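Local coordinates for protein TRAS1 ORF2p (Bombyx mori, PDB 1WDU) that probably nicks telomeric repeat DNA as the N-terminal endonuclease domain of a telomere-specific non-LTR retrotransposon protein, at residues R66-F71 with A86-D91. The protein carries 1 engineered substitution. Numbering follows the deposited sequence.
Sequences RGVRVF and AVFDHD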
loop_
_atom_site.group_PDB
_atom_site.type_symbol
_atom_site.label_atom_id
_atom_site.label_comp_id
_atom_site.label_asym_id
_atom_site.label_seq_id
_atom_site.Cartn_x
_atom_site.Cartn_y
_atom_site.Cartn_z
ATOM N N ARG A 66 -14.829 9.665 -9.768
ATOM C CA ARG A 66 -16.049 9.429 -10.537
ATOM C C ARG A 66 -16.220 7.961 -10.937
ATOM O O ARG A 66 -16.877 7.192 -10.231
ATOM C CB ARG A 66 -16.054 10.316 -11.775
ATOM N N GLY A 67 -15.639 7.576 -12.071
ATOM C CA GLY A 67 -15.749 6.199 -12.525
ATOM C C GLY A 67 -14.669 5.330 -11.907
ATOM O O GLY A 67 -14.169 4.386 -12.528
ATOM N N VAL A 68 -14.322 5.650 -10.665
ATOM C CA VAL A 68 -13.289 4.942 -9.923
ATOM C C VAL A 68 -13.881 3.973 -8.914
ATOM O O VAL A 68 -14.696 4.359 -8.078
ATOM C CB VAL A 68 -12.410 5.936 -9.155
ATOM C CG1 VAL A 68 -11.353 5.191 -8.357
ATOM C CG2 VAL A 68 -11.789 6.921 -10.120
ATOM N N ARG A 69 -13.468 2.716 -8.981
ATOM C CA ARG A 69 -13.979 1.734 -8.037
ATOM C C ARG A 69 -13.114 1.761 -6.781
ATOM O O ARG A 69 -11.883 1.690 -6.856
ATOM C CB ARG A 69 -13.995 0.341 -8.678
ATOM C CG ARG A 69 -14.849 0.309 -9.938
ATOM C CD ARG A 69 -15.234 -1.085 -10.402
ATOM N NE ARG A 69 -14.191 -1.825 -11.117
ATOM C CZ ARG A 69 -13.267 -1.280 -11.899
ATOM N NH1 ARG A 69 -13.230 0.036 -12.065
ATOM N NH2 ARG A 69 -12.405 -2.059 -12.549
ATOM N N VAL A 70 -13.760 1.893 -5.627
ATOM C CA VAL A 70 -13.036 1.938 -4.368
ATOM C C VAL A 70 -13.434 0.794 -3.448
ATOM O O VAL A 70 -14.615 0.557 -3.204
ATOM C CB VAL A 70 -13.264 3.275 -3.638
ATOM C CG1 VAL A 70 -12.460 3.304 -2.336
ATOM C CG2 VAL A 70 -12.851 4.428 -4.539
ATOM N N PHE A 71 -12.432 0.088 -2.943
ATOM C CA PHE A 71 -12.650 -1.040 -2.046
ATOM C C PHE A 71 -12.045 -0.660 -0.720
ATOM O O PHE A 71 -10.855 -0.356 -0.632
ATOM C CB PHE A 71 -11.994 -2.287 -2.629
ATOM C CG PHE A 71 -12.458 -2.583 -4.016
ATOM C CD1 PHE A 71 -11.917 -1.892 -5.103
ATOM C CD2 PHE A 71 -13.522 -3.458 -4.237
ATOM C CE1 PHE A 71 -12.436 -2.059 -6.386
ATOM C CE2 PHE A 71 -14.050 -3.631 -5.521
ATOM C CZ PHE A 71 -13.510 -2.932 -6.594
ATOM N N ALA A 86 -8.048 1.964 -4.571
ATOM C CA ALA A 86 -8.772 2.618 -5.660
ATOM C C ALA A 86 -8.298 2.088 -7.007
ATOM O O ALA A 86 -7.098 2.028 -7.287
ATOM C CB ALA A 86 -8.562 4.127 -5.598
ATOM N N VAL A 87 -9.246 1.691 -7.840
ATOM C CA VAL A 87 -8.922 1.194 -9.163
ATOM C C VAL A 87 -9.433 2.218 -10.169
ATOM O O VAL A 87 -10.642 2.395 -10.325
ATOM C CB VAL A 87 -9.582 -0.176 -9.426
ATOM C CG1 VAL A 87 -9.196 -0.677 -10.809
ATOM C CG2 VAL A 87 -9.140 -1.186 -8.353
ATOM N N PHE A 88 -8.511 2.915 -10.826
ATOM C CA PHE A 88 -8.880 3.923 -11.816
ATOM C C PHE A 88 -9.044 3.312 -13.209
ATOM O O PHE A 88 -9.711 3.882 -14.074
ATOM C CB PHE A 88 -7.827 5.042 -11.858
ATOM C CG PHE A 88 -7.576 5.682 -10.523
ATOM C CD1 PHE A 88 -6.609 5.165 -9.655
ATOM C CD2 PHE A 88 -8.346 6.758 -10.102
ATOM C CE1 PHE A 88 -6.416 5.714 -8.382
ATOM C CE2 PHE A 88 -8.165 7.313 -8.835
ATOM C CZ PHE A 88 -7.198 6.788 -7.974
ATOM N N ASP A 89 -8.430 2.152 -13.422
ATOM C CA ASP A 89 -8.529 1.476 -14.703
ATOM C C ASP A 89 -9.919 0.851 -14.791
ATOM O O ASP A 89 -10.223 -0.122 -14.102
ATOM C CB ASP A 89 -7.432 0.414 -14.824
ATOM C CG ASP A 89 -7.428 -0.273 -16.179
ATOM O OD1 ASP A 89 -6.335 -0.641 -16.654
ATOM O OD2 ASP A 89 -8.515 -0.458 -16.763
ATOM N N HIS A 90 -10.753 1.434 -15.648
ATOM C CA HIS A 90 -12.138 1.012 -15.846
ATOM C C HIS A 90 -12.367 -0.427 -16.320
ATOM O O HIS A 90 -13.376 -1.041 -15.960
ATOM C CB HIS A 90 -12.822 1.993 -16.815
ATOM C CG HIS A 90 -14.282 1.727 -17.030
ATOM N ND1 HIS A 90 -14.751 0.619 -17.705
ATOM C CD2 HIS A 90 -15.379 2.430 -16.657
ATOM C CE1 HIS A 90 -16.072 0.648 -17.739
ATOM N NE2 HIS A 90 -16.479 1.737 -17.109
ATOM N N ASP A 91 -11.441 -0.976 -17.104
ATOM C CA ASP A 91 -11.619 -2.329 -17.632
ATOM C C ASP A 91 -10.907 -3.444 -16.889
ATOM O O ASP A 91 -11.172 -4.620 -17.135
ATOM C CB ASP A 91 -11.213 -2.378 -19.109
ATOM C CG ASP A 91 -12.125 -1.544 -19.995
ATOM O OD1 ASP A 91 -13.360 -1.684 -19.882
ATOM O OD2 ASP A 91 -11.605 -0.755 -20.808
#
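Arg69 and Val87 form an antiparallel hydrogen-bonded pair that joins the start of strand 69-72 to the end of strand 83-87. Val87 N gives a nearly straight bond to Arg69 O (2.8 Å), while the return bond from Arg69 N to Val87 O is more bent, 147° at the hydrogen. Ala86 CA adds a CA-H...O contact to the same Arg69 oxygen. After Phe88, whose backbone still bonds to Ala47, the chain turns away, and an Asx turn, in which Asp89 OD2 accepts from Asp91 N, leads it toward strand 93-96.

On the sheet face of Arg69 and Val87, the arginine chain bends at chi3 (-78°) and carries its guanidinium along the departing backbone. There NH2 makes a weak hydrogen bond of 3.3 Å to Asp89 O, which lies at the edge of the group and in its plane. NH2 also donates weakly to Leu92 O and lies 3.9 Å from Val87 CG1. With a leucine in place of Arg69, the Asp89 and Leu92 carbonyls would probably lose this donor, and the turn its side-chain tie to the strand. The other Val87 methyl, CG2, meets Phe71 CE1 at 3.9 Å, and Val94 touches Arg69, Phe71 and Val87.

The opposite face carries Val70 and Ala86. Beside them Val68, with CG1 anti to its backbone N (chi1 179°), sets that methyl 4.1 Å from Ala86 CB and in an off-centre CH-pi contact with Phe88. Its CG2 approaches Phe88 CD2 at 3.4 Å. The Phe88 side chain also packs on Leu37 and Ala41 of helix 31-44, so the Val68-Phe88 contact lies beside that helix. The contact is the open end of a beta hairpin at the margin of one sheet in the four-layered alpha/beta sandwich of DNase I-like endonucleases.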